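Local coordinates for fiber protein (Raptor siadenovirus a, PDB 5FJL) that forms the trimeric head domain at the end of the adenovirus fibre, which probably attaches the virion to a receptor on the host cell, at residues Phe91-Ser94 and Thr95-Glu99. Residues are numbered along the deposited sequence; the frame is centred on the assembly and turned at random. Where two conformers were deposited one is given.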
ATOM      1  N   PHE A  91      -7.168 -12.753  18.408  1.00 16.08           N
ATOM      2  CA  PHE A  91      -8.146 -12.641  17.345  1.00 16.92           C
ATOM      3  C   PHE A  91      -9.520 -13.076  17.836  1.00 18.78           C
ATOM      4  O   PHE A  91      -9.630 -13.868  18.792  1.00 19.36           O
ATOM      5  CB  PHE A  91      -7.710 -13.487  16.154  1.00 16.58           C
ATOM      6  CG  PHE A  91      -6.481 -12.953  15.451  1.00 16.18           C
ATOM      7  CD1 PHE A  91      -5.216 -13.325  15.890  1.00 16.78           C
ATOM      8  CD2 PHE A  91      -6.610 -12.058  14.418  1.00 17.02           C
ATOM      9  CE1 PHE A  91      -4.090 -12.829  15.271  1.00 17.58           C
ATOM     10  CE2 PHE A  91      -5.481 -11.543  13.783  1.00 16.26           C
ATOM     11  CZ  PHE A  91      -4.222 -11.924  14.226  1.00 16.81           C
ATOM     12  N   LYS A  92     -10.564 -12.591  17.183  1.00 17.71           N
ATOM     13  CA  LYS A  92     -11.927 -13.064  17.507  1.00 20.03           C
ATOM     14  C   LYS A  92     -12.003 -14.560  17.263  1.00 20.75           C
ATOM     15  O   LYS A  92     -12.542 -15.328  18.105  1.00 22.55           O
ATOM     16  CB  LYS A  92     -12.967 -12.306  16.702  1.00 22.51           C
ATOM     17  CG  LYS A  92     -14.391 -12.740  17.036  1.00 27.47           C
ATOM     18  CD  LYS A  92     -15.379 -11.791  16.387  1.00 32.19           C
ATOM     19  CE  LYS A  92     -16.817 -12.273  16.571  1.00 37.76           C
ATOM     20  NZ  LYS A  92     -17.307 -11.822  17.901  1.00 40.56           N
ATOM     21  N   SER A  93     -11.482 -15.001  16.141  1.00 20.08           N
ATOM     22  CA  SER A  93     -11.310 -16.365  15.798  1.00 22.80           C
ATOM     23  C   SER A  93      -9.857 -16.565  15.358  1.00 23.18           C
ATOM     24  O   SER A  93      -9.362 -15.793  14.557  1.00 23.50           O
ATOM     25  CB  SER A  93     -12.288 -16.683  14.631  1.00 25.49           C
ATOM     26  OG  SER A  93     -11.872 -17.838  13.936  1.00 29.18           O
ATOM     27  N   SER A  94      -9.207 -17.607  15.850  1.00 24.65           N
ATOM     28  CA  SER A  94      -7.814 -17.857  15.493  1.00 24.47           C
ATOM     29  C   SER A  94      -7.590 -18.562  14.155  1.00 23.36           C
ATOM     30  O   SER A  94      -6.458 -18.727  13.715  1.00 23.33           O
ATOM     31  CB  SER A  94      -7.111 -18.649  16.586  1.00 26.91           C
ATOM     32  OG  SER A  94      -7.721 -19.885  16.809  1.00 29.03           O
ATOM     33  N   THR A  95      -8.652 -18.974  13.455  1.00 20.44           N
ATOM     34  CA  THR A  95      -8.462 -19.565  12.147  0.50 19.98           C
ATOM     35  C   THR A  95      -7.891 -18.544  11.181  1.00 20.03           C
ATOM     36  O   THR A  95      -8.292 -17.372  11.216  1.00 19.64           O
ATOM     37  CB  THR A  95      -9.788 -20.086  11.566  0.50 20.97           C
ATOM     38  OG1 THR A  95     -10.463 -20.857  12.568  0.50 22.43           O
ATOM     39  CG2 THR A  95      -9.503 -20.924  10.330  0.50 21.11           C
ATOM     40  N   LEU A  96      -7.003 -19.000  10.318  1.00 18.00           N
ATOM     41  CA  LEU A  96      -6.320 -18.134   9.360  1.00 18.28           C
ATOM     42  C   LEU A  96      -7.213 -17.827   8.144  1.00 18.88           C
ATOM     43  O   LEU A  96      -6.897 -18.195   7.006  1.00 19.50           O
ATOM     44  CB  LEU A  96      -4.972 -18.734   8.979  1.00 19.29           C
ATOM     45  CG  LEU A  96      -4.013 -17.893   8.122  1.00 18.59           C
ATOM     46  CD1 LEU A  96      -3.901 -16.491   8.651  1.00 19.82           C
ATOM     47  CD2 LEU A  96      -2.639 -18.576   8.036  1.00 20.16           C
ATOM     48  N   LYS A  97      -8.278 -17.108   8.433  1.00 19.57           N
ATOM     49  CA  LYS A  97      -9.263 -16.705   7.452  1.00 19.72           C
ATOM     50  C   LYS A  97      -8.716 -15.573   6.585  1.00 19.47           C
ATOM     51  O   LYS A  97      -7.685 -14.964   6.906  1.00 19.01           O
ATOM     52  CB  LYS A  97     -10.523 -16.192   8.175  1.00 22.70           C
ATOM     53  CG  LYS A  97     -11.180 -17.182   9.132  1.00 25.24           C
ATOM     54  CD  LYS A  97     -12.270 -16.525   9.983  1.00 28.78           C
ATOM     55  CE  LYS A  97     -11.744 -15.586  11.075  1.00 31.21           C
ATOM     56  NZ  LYS A  97     -10.676 -16.137  11.971  1.00 31.96           N
ATOM     57  N   ASP A  98      -9.447 -15.223   5.540  1.00 18.47           N
ATOM     58  CA  ASP A  98      -9.039 -14.060   4.719  1.00 18.77           C
ATOM     59  C   ASP A  98      -9.526 -12.696   5.263  1.00 18.38           C
ATOM     60  O   ASP A  98      -9.220 -11.626   4.701  1.00 17.48           O
ATOM     61  CB  ASP A  98      -9.406 -14.276   3.250  1.00 19.69           C
ATOM     62  CG  ASP A  98     -10.879 -14.312   3.002  1.00 21.35           C
ATOM     63  OD1 ASP A  98     -11.690 -13.849   3.798  1.00 23.07           O
ATOM     64  OD2 ASP A  98     -11.236 -14.841   1.914  1.00 24.29           O
ATOM     65  N   GLU A  99     -10.235 -12.718   6.392  1.00 17.22           N
ATOM     66  CA  GLU A  99     -10.641 -11.541   7.130  1.00 19.06           C
ATOM     67  C   GLU A  99     -10.400 -11.884   8.585  1.00 18.10           C
ATOM     68  O   GLU A  99     -10.929 -12.903   9.068  1.00 19.09           O
ATOM     69  CB  GLU A  99     -12.147 -11.234   7.010  1.00 24.21           C
ATOM     70  CG  GLU A  99     -12.753 -10.905   5.683  1.00 31.01           C
ATOM     71  CD  GLU A  99     -14.303 -10.968   5.710  1.00 33.07           C
ATOM     72  OE1 GLU A  99     -14.930 -11.421   6.706  1.00 39.06           O
ATOM     73  OE2 GLU A  99     -14.894 -10.543   4.711  1.00 44.71           O
TER
HETATM   74  O   HOH W   1      -8.372 -21.948  14.977  1.00 36.52           O
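A bend at chi3 (-72°) and a second at the last torsion fold the side chain of Lys97 back toward Ser93, whose own OG is swung away from its backbone N (chi1 160°) to meet the ammonium group. The result illustrates how a lysine can close a loop on itself by collecting backbone carbonyls. Lys97 NZ donates to Ser93 O over 2.9 Å, approaching from above the carbonyl plane rather than along a lone pair, with a C=O...N angle of 109°. Its bond to Thr95 O, 2.8 Å from Lys97 NZ, lies nearer the carbonyl plane, tilted only modestly from it. A third and weak bond joins Lys97 NZ to Ser93 OG at 2.9 Å, and the methylene CE of Lys97 packs 3.8 Å from Ser93 CB. Two carbonyl oxygens, with a weaker share from the hydroxyl, hold the ammonium group, which should limit its rotation and offset its charge.

This loop links strand 78-87 to strand 99-103 in the antiparallel beta fold of the fibre head. Within it Leu96 is the centre of an inverse gamma turn, where Lys97 N bonds weakly to Thr95 O, so that the same carbonyl serves both the backbone and the side chain of Lys97. While Lys97 reaches back across the turn, Leu96 points away from Ser93 and Ser94 and packs on Arg150, Lys154 and Ile158.

Ser93 OG also accepts a weak bond from Thr95 N at 3.4 Å, tying the serine hydroxyl to the following turn. A water sits 2.8 Å from Ser94 OG. Beyond the turn, Asp98 O accepts a hydrogen bond from Arg129 of a neighbouring subunit.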